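Epimerase domain-containing protein (Bacillus cereus HuA2-4, PDB 6ZLK) probably catalyses the NAD-dependent interconversion of UDP-glucuronic acid and UDP-galacturonic acid by inverting the configuration at C4 of the sugar. Local coordinates at residues A[27-32]-A[57-62]; A[137-142]-A[237-242]; A[203-208]-A[267-272]. All blocks are in the same frame, centred on the assembly; numbering follows the deposited sequence.

Interaction 1. Residues A[27-32]-A[57-62]. With NAD (nicotinamide-adenine-dinucleotide), chain E.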
loop_
_atom_site.group_PDB
_atom_site.type_symbol
_atom_site.label_atom_id
_atom_site.label_comp_id
_atom_site.label_asym_id
_atom_site.label_seq_id
_atom_site.Cartn_x
_atom_site.Cartn_y
_atom_site.Cartn_z
ATOM N N HIS A 27 -21.697 2.491 -24.511
ATOM C CA HIS A 27 -20.595 1.983 -25.344
ATOM C C HIS A 27 -19.491 1.553 -24.389
ATOM O O HIS A 27 -19.217 2.273 -23.422
ATOM C CB HIS A 27 -20.108 3.055 -26.290
ATOM C CG HIS A 27 -21.128 3.429 -27.293
ATOM N ND1 HIS A 27 -20.957 3.214 -28.626
ATOM C CD2 HIS A 27 -22.337 4.005 -27.144
ATOM C CE1 HIS A 27 -22.038 3.691 -29.260
ATOM N NE2 HIS A 27 -22.901 4.143 -28.383
ATOM N N VAL A 28 -18.827 0.465 -24.700
ATOM C CA VAL A 28 -17.838 -0.103 -23.758
ATOM C C VAL A 28 -16.546 -0.375 -24.506
ATOM O O VAL A 28 -16.578 -0.941 -25.641
ATOM C CB VAL A 28 -18.357 -1.400 -23.139
ATOM C CG1 VAL A 28 -17.315 -2.055 -22.248
ATOM C CG2 VAL A 28 -19.632 -1.141 -22.365
ATOM N N VAL A 29 -15.449 0.018 -23.899
ATOM C CA VAL A 29 -14.074 -0.323 -24.337
ATOM C C VAL A 29 -13.488 -1.228 -23.254
ATOM O O VAL A 29 -13.505 -0.825 -22.075
ATOM C CB VAL A 29 -13.185 0.915 -24.527
ATOM C CG1 VAL A 29 -11.818 0.459 -24.987
ATOM C CG2 VAL A 29 -13.778 1.918 -25.469
ATOM N N GLY A 30 -13.098 -2.436 -23.605
ATOM C CA GLY A 30 -12.459 -3.387 -22.703
ATOM C C GLY A 30 -10.986 -3.435 -22.973
ATOM O O GLY A 30 -10.587 -3.406 -24.168
ATOM N N ILE A 31 -10.164 -3.429 -21.948
ATOM C CA ILE A 31 -8.712 -3.566 -22.138
ATOM C C ILE A 31 -8.248 -4.713 -21.266
ATOM O O ILE A 31 -8.557 -4.732 -20.054
ATOM C CB ILE A 31 -7.941 -2.247 -21.911
ATOM C CG1 ILE A 31 -6.451 -2.435 -22.222
ATOM C CG2 ILE A 31 -8.160 -1.683 -20.504
ATOM C CD1 ILE A 31 -5.697 -1.125 -22.360
ATOM N N ASP A 32 -7.463 -5.631 -21.785
ATOM C CA ASP A 32 -7.021 -6.836 -21.076
ATOM C C ASP A 32 -5.854 -7.441 -21.857
ATOM O O ASP A 32 -6.094 -7.653 -23.008
ATOM C CB ASP A 32 -8.247 -7.740 -20.882
ATOM C CG ASP A 32 -8.020 -8.754 -19.768
ATOM O OD1 ASP A 32 -6.968 -9.411 -19.797
ATOM O OD2 ASP A 32 -8.843 -8.827 -18.798
ATOM N N GLN A 57 -15.632 -2.444 -28.032
ATOM C CA GLN A 57 -14.276 -2.481 -28.642
ATOM C C GLN A 57 -13.351 -3.137 -27.641
ATOM O O GLN A 57 -13.492 -2.840 -26.405
ATOM C CB GLN A 57 -13.730 -1.067 -28.823
ATOM C CG GLN A 57 -12.302 -0.982 -29.368
ATOM C CD GLN A 57 -11.696 0.410 -29.436
ATOM O OE1 GLN A 57 -12.318 1.421 -29.098
ATOM N NE2 GLN A 57 -10.452 0.473 -29.898
ATOM N N PHE A 58 -12.467 -3.998 -28.085
ATOM C CA PHE A 58 -11.468 -4.648 -27.217
ATOM C C PHE A 58 -10.060 -4.215 -27.581
ATOM O O PHE A 58 -9.708 -4.133 -28.789
ATOM C CB PHE A 58 -11.665 -6.146 -27.265
ATOM C CG PHE A 58 -10.746 -6.870 -26.339
ATOM C CD1 PHE A 58 -10.918 -6.765 -24.964
ATOM C CD2 PHE A 58 -9.700 -7.629 -26.829
ATOM C CE1 PHE A 58 -10.074 -7.432 -24.108
ATOM C CE2 PHE A 58 -8.875 -8.318 -25.956
ATOM C CZ PHE A 58 -9.052 -8.208 -24.599
ATOM N N ILE A 59 -9.234 -3.960 -26.557
ATOM C CA ILE A 59 -7.793 -3.664 -26.716
ATOM C C ILE A 59 -7.028 -4.725 -25.953
ATOM O O ILE A 59 -7.145 -4.824 -24.712
ATOM C CB ILE A 59 -7.460 -2.255 -26.204
ATOM C CG1 ILE A 59 -8.259 -1.189 -26.944
ATOM C CG2 ILE A 59 -5.970 -1.970 -26.260
ATOM C CD1 ILE A 59 -8.301 0.117 -26.217
ATOM N N ARG A 60 -6.226 -5.498 -26.662
ATOM C CA ARG A 60 -5.462 -6.594 -26.071
ATOM C C ARG A 60 -4.086 -6.001 -25.786
ATOM O O ARG A 60 -3.146 -6.195 -26.590
ATOM C CB ARG A 60 -5.414 -7.827 -26.986
ATOM C CG ARG A 60 -4.721 -9.009 -26.344
ATOM C CD ARG A 60 -4.485 -10.117 -27.375
ATOM N NE ARG A 60 -3.683 -11.119 -26.712
ATOM C CZ ARG A 60 -3.385 -12.300 -27.255
ATOM N NH1 ARG A 60 -3.832 -12.594 -28.460
ATOM N NH2 ARG A 60 -2.651 -13.168 -26.585
ATOM N N GLU A 61 -3.945 -5.265 -24.687
ATOM C CA GLU A 61 -2.664 -4.599 -24.380
ATOM C C GLU A 61 -2.581 -4.469 -22.873
ATOM O O GLU A 61 -3.646 -4.346 -22.212
ATOM C CB GLU A 61 -2.583 -3.171 -24.959
ATOM C CG GLU A 61 -2.361 -3.033 -26.477
ATOM C CD GLU A 61 -2.463 -1.631 -27.117
ATOM O OE1 GLU A 61 -2.210 -0.572 -26.430
ATOM O OE2 GLU A 61 -2.824 -1.575 -28.342
ATOM N N ASP A 62 -1.372 -4.480 -22.363
ATOM C CA ASP A 62 -1.095 -4.127 -20.944
ATOM C C ASP A 62 -1.417 -2.663 -20.757
ATOM O O ASP A 62 -0.988 -1.882 -21.559
ATOM C CB ASP A 62 0.387 -4.358 -20.658
ATOM C CG ASP A 62 0.839 -4.242 -19.228
ATOM O OD1 ASP A 62 0.150 -3.584 -18.429
ATOM O OD2 ASP A 62 1.914 -4.851 -18.932
HETATM P PA NAD E . -9.490 -11.944 -13.249
HETATM O O1A NAD E . -8.081 -12.352 -13.054
HETATM O O2A NAD E . -10.477 -12.920 -13.817
HETATM O O5B NAD E . -9.643 -10.584 -14.025
HETATM C C5B NAD E . -8.680 -9.510 -13.974
HETATM C C4B NAD E . -8.186 -9.217 -15.370
HETATM O O4B NAD E . -7.228 -8.138 -15.286
HETATM C C3B NAD E . -7.488 -10.376 -16.060
HETATM O O3B NAD E . -8.231 -10.919 -17.145
HETATM C C2B NAD E . -6.108 -9.808 -16.406
HETATM O O2B NAD E . -5.577 -10.215 -17.654
HETATM C C1B NAD E . -6.366 -8.298 -16.396
HETATM N N9A NAD E . -5.192 -7.490 -16.117
HETATM C C8A NAD E . -4.345 -7.582 -15.043
HETATM N N7A NAD E . -3.369 -6.714 -15.071
HETATM C C5A NAD E . -3.548 -6.064 -16.291
HETATM C C6A NAD E . -2.829 -5.060 -16.955
HETATM N N6A NAD E . -1.663 -4.539 -16.511
HETATM N N1A NAD E . -3.320 -4.601 -18.131
HETATM C C2A NAD E . -4.464 -5.137 -18.611
HETATM N N3A NAD E . -5.203 -6.133 -18.101
HETATM C C4A NAD E . -4.703 -6.530 -16.934
HETATM O O3 NAD E . -9.968 -11.546 -11.770
HETATM P PN NAD E . -11.482 -11.269 -11.212
HETATM O O1N NAD E . -11.800 -12.365 -10.306
HETATM O O2N NAD E . -12.323 -10.926 -12.341
HETATM O O5D NAD E . -11.225 -9.957 -10.374
HETATM C C5D NAD E . -11.544 -8.742 -10.942
HETATM C C4D NAD E . -11.300 -7.682 -9.906
HETATM O O4D NAD E . -12.153 -7.899 -8.767
HETATM C C3D NAD E . -9.861 -7.614 -9.373
HETATM O O3D NAD E . -9.482 -6.239 -9.186
HETATM C C2D NAD E . -9.949 -8.270 -7.996
HETATM O O2D NAD E . -8.878 -7.857 -7.142
HETATM C C1D NAD E . -11.368 -7.857 -7.621
HETATM N N1N NAD E . -12.028 -8.775 -6.707
HETATM C C2N NAD E . -12.402 -10.022 -7.114
HETATM C C3N NAD E . -13.010 -10.854 -6.241
HETATM C C7N NAD E . -13.366 -12.250 -6.619
HETATM O O7N NAD E . -13.928 -12.907 -5.759
HETATM N N7N NAD E . -13.121 -12.677 -7.865
HETATM C C4N NAD E . -13.353 -10.389 -4.959
HETATM C C5N NAD E . -12.834 -9.176 -4.516
HETATM C C6N NAD E . -12.223 -8.365 -5.421
#

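Interaction 2. Residues A[137-142]-A[237-242]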
loop_
_atom_site.group_PDB
_atom_site.type_symbol
_atom_site.label_atom_id
_atom_site.label_comp_id
_atom_site.label_asym_id
_atom_site.label_seq_id
_atom_site.Cartn_x
_atom_site.Cartn_y
_atom_site.Cartn_z
ATOM N N VAL A 137 -18.113 -6.250 8.824
ATOM C CA VAL A 137 -17.206 -5.103 8.750
ATOM C C VAL A 137 -17.860 -3.949 7.980
ATOM O O VAL A 137 -18.372 -4.108 6.875
ATOM C CB VAL A 137 -15.869 -5.526 8.144
ATOM C CG1 VAL A 137 -15.195 -6.517 9.070
ATOM C CG2 VAL A 137 -15.979 -6.049 6.719
ATOM N N SER A 138 -17.743 -2.759 8.562
ATOM C CA SER A 138 -18.175 -1.555 7.855
ATOM C C SER A 138 -16.943 -0.855 7.253
ATOM O O SER A 138 -15.790 -1.117 7.658
ATOM C CB SER A 138 -19.033 -0.730 8.786
ATOM O OG SER A 138 -18.199 -0.218 9.772
ATOM N N GLU A 139 -17.189 0.068 6.333
ATOM C CA GLU A 139 -16.139 0.675 5.480
ATOM C C GLU A 139 -15.226 1.655 6.227
ATOM O O GLU A 139 -14.179 1.932 5.673
ATOM C CB GLU A 139 -16.793 1.317 4.269
ATOM C CG GLU A 139 -17.555 0.304 3.427
ATOM C CD GLU A 139 -19.020 0.089 3.739
ATOM O OE1 GLU A 139 -19.477 0.429 4.878
ATOM O OE2 GLU A 139 -19.735 -0.385 2.861
ATOM N N ASP A 140 -15.575 2.072 7.454
ATOM C CA ASP A 140 -14.766 3.020 8.255
ATOM C C ASP A 140 -13.725 2.279 9.108
ATOM O O ASP A 140 -12.891 2.952 9.749
ATOM C CB ASP A 140 -15.668 3.924 9.097
ATOM C CG ASP A 140 -16.687 3.224 9.995
ATOM O OD1 ASP A 140 -16.890 1.992 9.825
ATOM O OD2 ASP A 140 -17.288 3.934 10.898
ATOM N N LEU A 141 -13.741 0.950 9.142
ATOM C CA LEU A 141 -12.811 0.165 9.983
ATOM C C LEU A 141 -11.368 0.363 9.524
ATOM O O LEU A 141 -11.081 0.343 8.287
ATOM C CB LEU A 141 -13.166 -1.315 9.902
ATOM C CG LEU A 141 -14.214 -1.823 10.865
ATOM C CD1 LEU A 141 -14.364 -3.309 10.626
ATOM C CD2 LEU A 141 -13.852 -1.533 12.328
ATOM N N LEU A 142 -10.435 0.374 10.460
ATOM C CA LEU A 142 -8.997 0.384 10.109
ATOM C C LEU A 142 -8.642 -0.929 9.414
ATOM O O LEU A 142 -8.719 -2.012 9.970
ATOM C CB LEU A 142 -8.142 0.609 11.361
ATOM C CG LEU A 142 -7.008 1.605 11.123
ATOM C CD1 LEU A 142 -6.501 2.218 12.413
ATOM C CD2 LEU A 142 -5.888 0.924 10.355
ATOM N N GLY A 237 -16.002 9.679 -3.687
ATOM C CA GLY A 237 -15.092 9.558 -2.538
ATOM C C GLY A 237 -15.467 8.421 -1.603
ATOM O O GLY A 237 -14.705 8.202 -0.672
ATOM N N GLU A 238 -16.589 7.722 -1.829
ATOM C CA GLU A 238 -17.141 6.714 -0.904
ATOM C C GLU A 238 -16.486 5.342 -1.148
ATOM O O GLU A 238 -16.150 5.007 -2.333
ATOM C CB GLU A 238 -18.640 6.507 -1.063
ATOM C CG GLU A 238 -19.484 7.693 -0.570
ATOM C CD GLU A 238 -19.181 8.174 0.843
ATOM O OE1 GLU A 238 -18.851 7.355 1.711
ATOM O OE2 GLU A 238 -19.270 9.395 1.072
ATOM N N VAL A 239 -16.220 4.636 -0.082
ATOM C CA VAL A 239 -15.894 3.188 -0.125
ATOM C C VAL A 239 -17.167 2.426 0.212
ATOM O O VAL A 239 -17.797 2.721 1.242
ATOM C CB VAL A 239 -14.765 2.846 0.844
ATOM C CG1 VAL A 239 -14.454 1.357 0.837
ATOM C CG2 VAL A 239 -13.529 3.680 0.510
ATOM N N ILE A 240 -17.521 1.427 -0.587
ATOM C CA ILE A 240 -18.802 0.700 -0.473
ATOM C C ILE A 240 -18.520 -0.805 -0.539
ATOM O O ILE A 240 -18.031 -1.248 -1.603
ATOM C CB ILE A 240 -19.795 1.123 -1.579
ATOM C CG1 ILE A 240 -19.955 2.655 -1.638
ATOM C CG2 ILE A 240 -21.100 0.380 -1.371
ATOM C CD1 ILE A 240 -20.904 3.136 -2.746
ATOM N N ASN A 241 -18.836 -1.528 0.513
ATOM C CA ASN A 241 -18.828 -3.022 0.497
ATOM C C ASN A 241 -19.953 -3.551 -0.408
ATOM O O ASN A 241 -21.135 -3.088 -0.334
ATOM C CB ASN A 241 -19.076 -3.629 1.853
ATOM C CG ASN A 241 -17.982 -3.337 2.853
ATOM O OD1 ASN A 241 -16.833 -3.182 2.505
ATOM N ND2 ASN A 241 -18.366 -3.277 4.120
ATOM N N ILE A 242 -19.632 -4.531 -1.244
ATOM C CA ILE A 242 -20.604 -5.287 -2.066
ATOM C C ILE A 242 -20.473 -6.757 -1.647
ATOM O O ILE A 242 -19.432 -7.377 -1.966
ATOM C CB ILE A 242 -20.315 -5.106 -3.570
ATOM C CG1 ILE A 242 -20.315 -3.624 -3.982
ATOM C CG2 ILE A 242 -21.270 -5.932 -4.419
ATOM C CD1 ILE A 242 -21.645 -2.952 -3.792
HETATM O O HOH W 1 -22.136 -1.554 1.848
#

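Interaction 3. Residues A[203-208]-A[267-272]. With UGA (uridine-5'-diphosphate-glucuronic acid), chain F.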
loop_
_atom_site.group_PDB
_atom_site.type_symbol
_atom_site.label_atom_id
_atom_site.label_comp_id
_atom_site.label_asym_id
_atom_site.label_seq_id
_atom_site.Cartn_x
_atom_site.Cartn_y
_atom_site.Cartn_z
ATOM N N LEU A 203 -11.761 -33.649 -2.445
ATOM C CA LEU A 203 -11.961 -32.180 -2.363
ATOM C C LEU A 203 -10.813 -31.607 -1.526
ATOM O O LEU A 203 -10.616 -32.050 -0.370
ATOM C CB LEU A 203 -13.322 -31.871 -1.782
ATOM C CG LEU A 203 -14.438 -31.684 -2.804
ATOM C CD1 LEU A 203 -14.605 -32.885 -3.689
ATOM C CD2 LEU A 203 -15.762 -31.319 -2.127
ATOM N N THR A 204 -10.109 -30.617 -2.060
ATOM C CA THR A 204 -8.973 -29.988 -1.360
ATOM C C THR A 204 -9.544 -28.935 -0.428
ATOM O O THR A 204 -9.994 -27.910 -0.937
ATOM C CB THR A 204 -7.942 -29.408 -2.323
ATOM O OG1 THR A 204 -8.559 -28.467 -3.198
ATOM C CG2 THR A 204 -7.208 -30.466 -3.134
ATOM N N ILE A 205 -9.429 -29.133 0.883
ATOM C CA ILE A 205 -9.959 -28.169 1.863
ATOM C C ILE A 205 -8.754 -27.594 2.588
ATOM O O ILE A 205 -8.009 -28.382 3.155
ATOM C CB ILE A 205 -10.929 -28.863 2.816
ATOM C CG1 ILE A 205 -12.109 -29.441 2.035
ATOM C CG2 ILE A 205 -11.370 -27.898 3.926
ATOM C CD1 ILE A 205 -13.039 -30.335 2.860
ATOM N N PHE A 206 -8.594 -26.274 2.616
ATOM C CA PHE A 206 -7.470 -25.633 3.326
ATOM C C PHE A 206 -7.917 -25.415 4.761
ATOM O O PHE A 206 -8.999 -24.850 5.019
ATOM C CB PHE A 206 -6.979 -24.394 2.554
ATOM C CG PHE A 206 -6.642 -24.657 1.116
ATOM C CD1 PHE A 206 -6.183 -25.908 0.705
ATOM C CD2 PHE A 206 -6.796 -23.681 0.152
ATOM C CE1 PHE A 206 -5.868 -26.157 -0.623
ATOM C CE2 PHE A 206 -6.455 -23.924 -1.162
ATOM C CZ PHE A 206 -5.996 -25.154 -1.557
ATOM N N GLY A 207 -7.177 -25.997 5.693
ATOM C CA GLY A 207 -7.569 -25.976 7.100
ATOM C C GLY A 207 -8.763 -26.867 7.305
ATOM O O GLY A 207 -8.876 -27.874 6.575
ATOM N N ASP A 208 -9.641 -26.544 8.230
ATOM C CA ASP A 208 -10.684 -27.521 8.646
ATOM C C ASP A 208 -12.004 -27.258 7.892
ATOM O O ASP A 208 -12.928 -28.028 8.036
ATOM C CB ASP A 208 -10.914 -27.512 10.147
ATOM C CG ASP A 208 -11.374 -26.188 10.705
ATOM O OD1 ASP A 208 -11.804 -25.321 9.924
ATOM O OD2 ASP A 208 -11.252 -26.015 11.941
ATOM N N LYS A 267 -12.991 -35.916 1.328
ATOM C CA LYS A 267 -12.322 -34.662 1.740
ATOM C C LYS A 267 -10.838 -34.903 1.912
ATOM O O LYS A 267 -10.422 -35.874 2.574
ATOM C CB LYS A 267 -12.944 -34.161 3.030
ATOM C CG LYS A 267 -14.400 -33.738 2.870
ATOM C CD LYS A 267 -15.029 -33.236 4.119
ATOM C CE LYS A 267 -16.474 -32.870 3.904
ATOM N NZ LYS A 267 -17.337 -34.083 3.778
ATOM N N ASN A 268 -10.048 -34.002 1.358
ATOM C CA ASN A 268 -8.597 -33.952 1.590
ATOM C C ASN A 268 -8.304 -32.673 2.368
ATOM O O ASN A 268 -8.283 -31.620 1.746
ATOM C CB ASN A 268 -7.848 -34.031 0.270
ATOM C CG ASN A 268 -6.346 -34.009 0.420
ATOM O OD1 ASN A 268 -5.823 -34.184 1.526
ATOM N ND2 ASN A 268 -5.651 -33.749 -0.682
ATOM N N PHE A 269 -8.142 -32.768 3.684
ATOM C CA PHE A 269 -7.847 -31.597 4.523
ATOM C C PHE A 269 -6.360 -31.286 4.463
ATOM O O PHE A 269 -5.518 -32.108 4.903
ATOM C CB PHE A 269 -8.312 -31.873 5.931
ATOM C CG PHE A 269 -9.802 -31.978 6.087
ATOM C CD1 PHE A 269 -10.584 -30.852 6.149
ATOM C CD2 PHE A 269 -10.415 -33.207 6.230
ATOM C CE1 PHE A 269 -11.940 -30.921 6.369
ATOM C CE2 PHE A 269 -11.785 -33.283 6.410
ATOM C CZ PHE A 269 -12.542 -32.149 6.497
ATOM N N LEU A 270 -6.023 -30.144 3.903
ATOM C CA LEU A 270 -4.620 -29.713 3.759
ATOM C C LEU A 270 -4.323 -28.657 4.790
ATOM O O LEU A 270 -5.247 -28.122 5.399
ATOM C CB LEU A 270 -4.403 -29.182 2.352
ATOM C CG LEU A 270 -4.746 -30.197 1.270
ATOM C CD1 LEU A 270 -4.785 -29.512 -0.069
ATOM C CD2 LEU A 270 -3.760 -31.354 1.296
ATOM N N LYS A 271 -3.051 -28.406 4.979
ATOM C CA LYS A 271 -2.580 -27.381 5.929
ATOM C C LYS A 271 -3.195 -26.039 5.519
ATOM O O LYS A 271 -3.275 -25.686 4.320
ATOM C CB LYS A 271 -1.049 -27.420 5.951
ATOM C CG LYS A 271 -0.370 -26.464 6.919
ATOM C CD LYS A 271 -0.601 -26.789 8.379
ATOM C CE LYS A 271 -0.052 -25.708 9.293
ATOM N NZ LYS A 271 -0.895 -24.482 9.289
ATOM N N SER A 272 -3.678 -25.291 6.497
ATOM C CA SER A 272 -4.199 -23.940 6.211
ATOM C C SER A 272 -3.047 -23.143 5.580
ATOM O O SER A 272 -1.867 -23.449 5.857
ATOM C CB SER A 272 -4.785 -23.312 7.440
ATOM O OG SER A 272 -3.764 -23.186 8.401
HETATM C "C1'" UGA F . -11.595 -14.321 -3.348
HETATM C "C2'" UGA F . -10.841 -13.950 -4.616
HETATM O "O2'" UGA F . -9.969 -15.030 -4.928
HETATM C "C3'" UGA F . -10.032 -12.684 -4.465
HETATM O "O3'" UGA F . -9.586 -12.306 -5.769
HETATM C "C4'" UGA F . -10.837 -11.560 -3.835
HETATM O "O4'" UGA F . -9.957 -10.462 -3.563
HETATM C "C5'" UGA F . -11.496 -12.049 -2.535
HETATM O "O5'" UGA F . -12.287 -13.208 -2.811
HETATM C "C6'" UGA F . -12.401 -11.044 -1.801
HETATM O "O'P" UGA F . -12.103 -9.873 -1.756
HETATM O "O'Q" UGA F . -13.374 -11.443 -1.221
HETATM P PB UGA F . -11.121 -15.909 -1.311
HETATM O O1B UGA F . -12.117 -15.395 -0.362
HETATM O O2B UGA F . -9.828 -16.479 -0.845
HETATM O O3B UGA F . -10.658 -14.882 -2.452
HETATM O O3A UGA F . -11.894 -16.958 -2.232
HETATM P PA UGA F . -11.756 -18.501 -2.618
HETATM O O1A UGA F . -10.516 -18.667 -3.380
HETATM O O2A UGA F . -13.049 -18.898 -3.202
HETATM O O5D UGA F . -11.564 -19.200 -1.178
HETATM C C5D UGA F . -12.561 -19.200 -0.175
HETATM C C4D UGA F . -12.143 -20.163 0.894
HETATM O O4D UGA F . -11.965 -21.489 0.339
HETATM C C3D UGA F . -10.823 -19.818 1.591
HETATM O O3D UGA F . -11.128 -19.875 2.987
HETATM C C2D UGA F . -9.848 -20.914 1.152
HETATM O O2D UGA F . -9.091 -21.383 2.255
HETATM C C1D UGA F . -10.768 -22.076 0.802
HETATM N N1 UGA F . -10.261 -22.968 -0.251
HETATM C C6 UGA F . -9.885 -22.490 -1.476
HETATM C C2 UGA F . -10.326 -24.328 0.020
HETATM O O2 UGA F . -10.644 -24.788 1.110
HETATM N N3 UGA F . -9.996 -25.123 -1.030
HETATM C C4 UGA F . -9.606 -24.719 -2.286
HETATM O O4 UGA F . -9.304 -25.584 -3.104
HETATM C C5 UGA F . -9.540 -23.295 -2.485
#

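Interaction 1. Residues A[27-32]-A[57-62]
Ile59 O, at the close of strand 56-59, draws three contacts of unequal strength: a hydrogen bond from Asp32 N at 3.1 Å, a CA-H...O contact from Ile31 CA and a weak bond from Glu61 N. This is a beta-alpha-beta unit of a Rossmann fold, in which strands 27-31 and 56-59 run parallel and helix 44-51 connects them. One step back, Gly30 spans two partners, its N bonded to Gln57 O and its O to Ile59 N at 2.8 Å. On the face carrying Val29, Ile31 and Ile59, the branches of Ile59 divide the work: with chi1 at -59°, CD1 reaches Val29 CG1 at 3.7 Å while CG2 meets Ile31 CD1. On the other face the Phe58 ring extends past Gly30, which has no side chain to hinder it, and sets CE1 3.7 Å from Asp32 CB. Asp32 illustrates the classical acidic residue after the second Rossmann strand: OD1 and OD2 each accept one adenosine ribose hydroxyl, while Phe34 N and Ala9 N bind the same carboxylate and help fix its rotation. The adenine is read further along, where Asp62 OD1 accepts from NAD N6A at 2.8 Å.

Interaction 2. Residues A[137-142]-A[237-242]
A type I beta turn, Ser138 to Leu141, in the loop between strand 120-126 and helix 148-167, brings Glu139 against strand 239-242 of the Rossmann-type sheet. Within the turn Ser138 OG donates to Asp140 OD1 at 2.6 Å. Glu139 carries the contact. Its chain bends sharply at chi2 (91°), laying CG 3.3 Å from Val239 O and turning the carboxylate along the strand toward Asn241. There OE2 accepts Asn241 N through its anti lone pair, at 2.8 Å and with a nearly straight N-H...O angle of 172°. The carboxylate also stacks on the Asn241 amide, their planes 15° apart and Glu139 CD 3.5 Å from Asn241 ND2, so one residue is met through both its main chain and its side chain. The amide itself is secured elsewhere, OD1 by Tyr130 OH and ND2 by Asp283 O. A water lies within bonding distance of both residues, 2.9 Å from Glu139 OE2 and 2.8 Å from Asn241 O, though it cannot serve every acceptor around it and the bridge may be shared. Lys286 of helix 285-291 also touches Glu139, but its ammonium is bonded to Val239 O and salt-bridged to Glu238. Strand 239-242 pairs with strand 171-180 along one side; on the other, the carboxylate oxygen probably does for the N-H of Asn241 what a neighbouring strand's carbonyl would do.

Interaction 3. Residues A[203-208]-A[267-272]
Phe206 and Leu270 lie side by side and point the same way, Leu270 CD1 meeting the edge of the Phe206 ring at 3.6 Å from CE1. They belong to a two-stranded parallel sheet, 203-206 with 267-270, one strand of which holds the uracil of the UDP-sugar. With its edge occupied by leucine, the phenyl ring offers a face to the base: uracil N3 sits 3.7 Å above the ring plane, displaced toward the rim. The backbone reads the base as well, Phe206 N donating to UGA O2 with an angle of 172°, and Thr204 O lies 2.8 Å from UGA N3. On the sheet face of Phe206 and Leu270, Thr204 OG1 (chi1 57°) accepts from Arg192 NH2 and lies 3.0 Å from UGA O4, a bond not settled because its proton has another acceptor in reach; CB and CG2 remain beside Leu270 CD1. Across the sheet, Ile205 and Phe269 likewise run alongside each other, Ile205 CD1 3.7 Å from Phe269 CE1. The Lys267 chain crosses that of Ile205 at a slant, its CG 3.7 Å from Ile205 CD1, and Ile254 of helix 250-261 packs there too. Four main-chain bonds join the two segments, the last from Gly207 N, just past its strand, to Leu270 O. The turn there brings Gly207 O to the edge of the Phe269 ring, near its plane and 3.5 Å from CD1.

How the interactions relate
Two of the three contacts mark the far ends of the cofactor and substrate sites; the third lies in neither. Interaction 1 holds the adenosine end of NAD, and interaction 3 the uracil end of the UDP-sugar; their centres are 38 Å apart, on opposite sides of the chain's centre, and the two ligands meet between them. Interaction 2 shares the large sheet with interaction 1, 29 Å away between centres; the Asn241 side chain stays about 9 Å from UGA. Its centre is 31 Å from that of interaction 3, but the segments of these two alternate along the chain, which interweaves the cofactor-binding sheet with the uridine-binding strands. No two of the contacts touch.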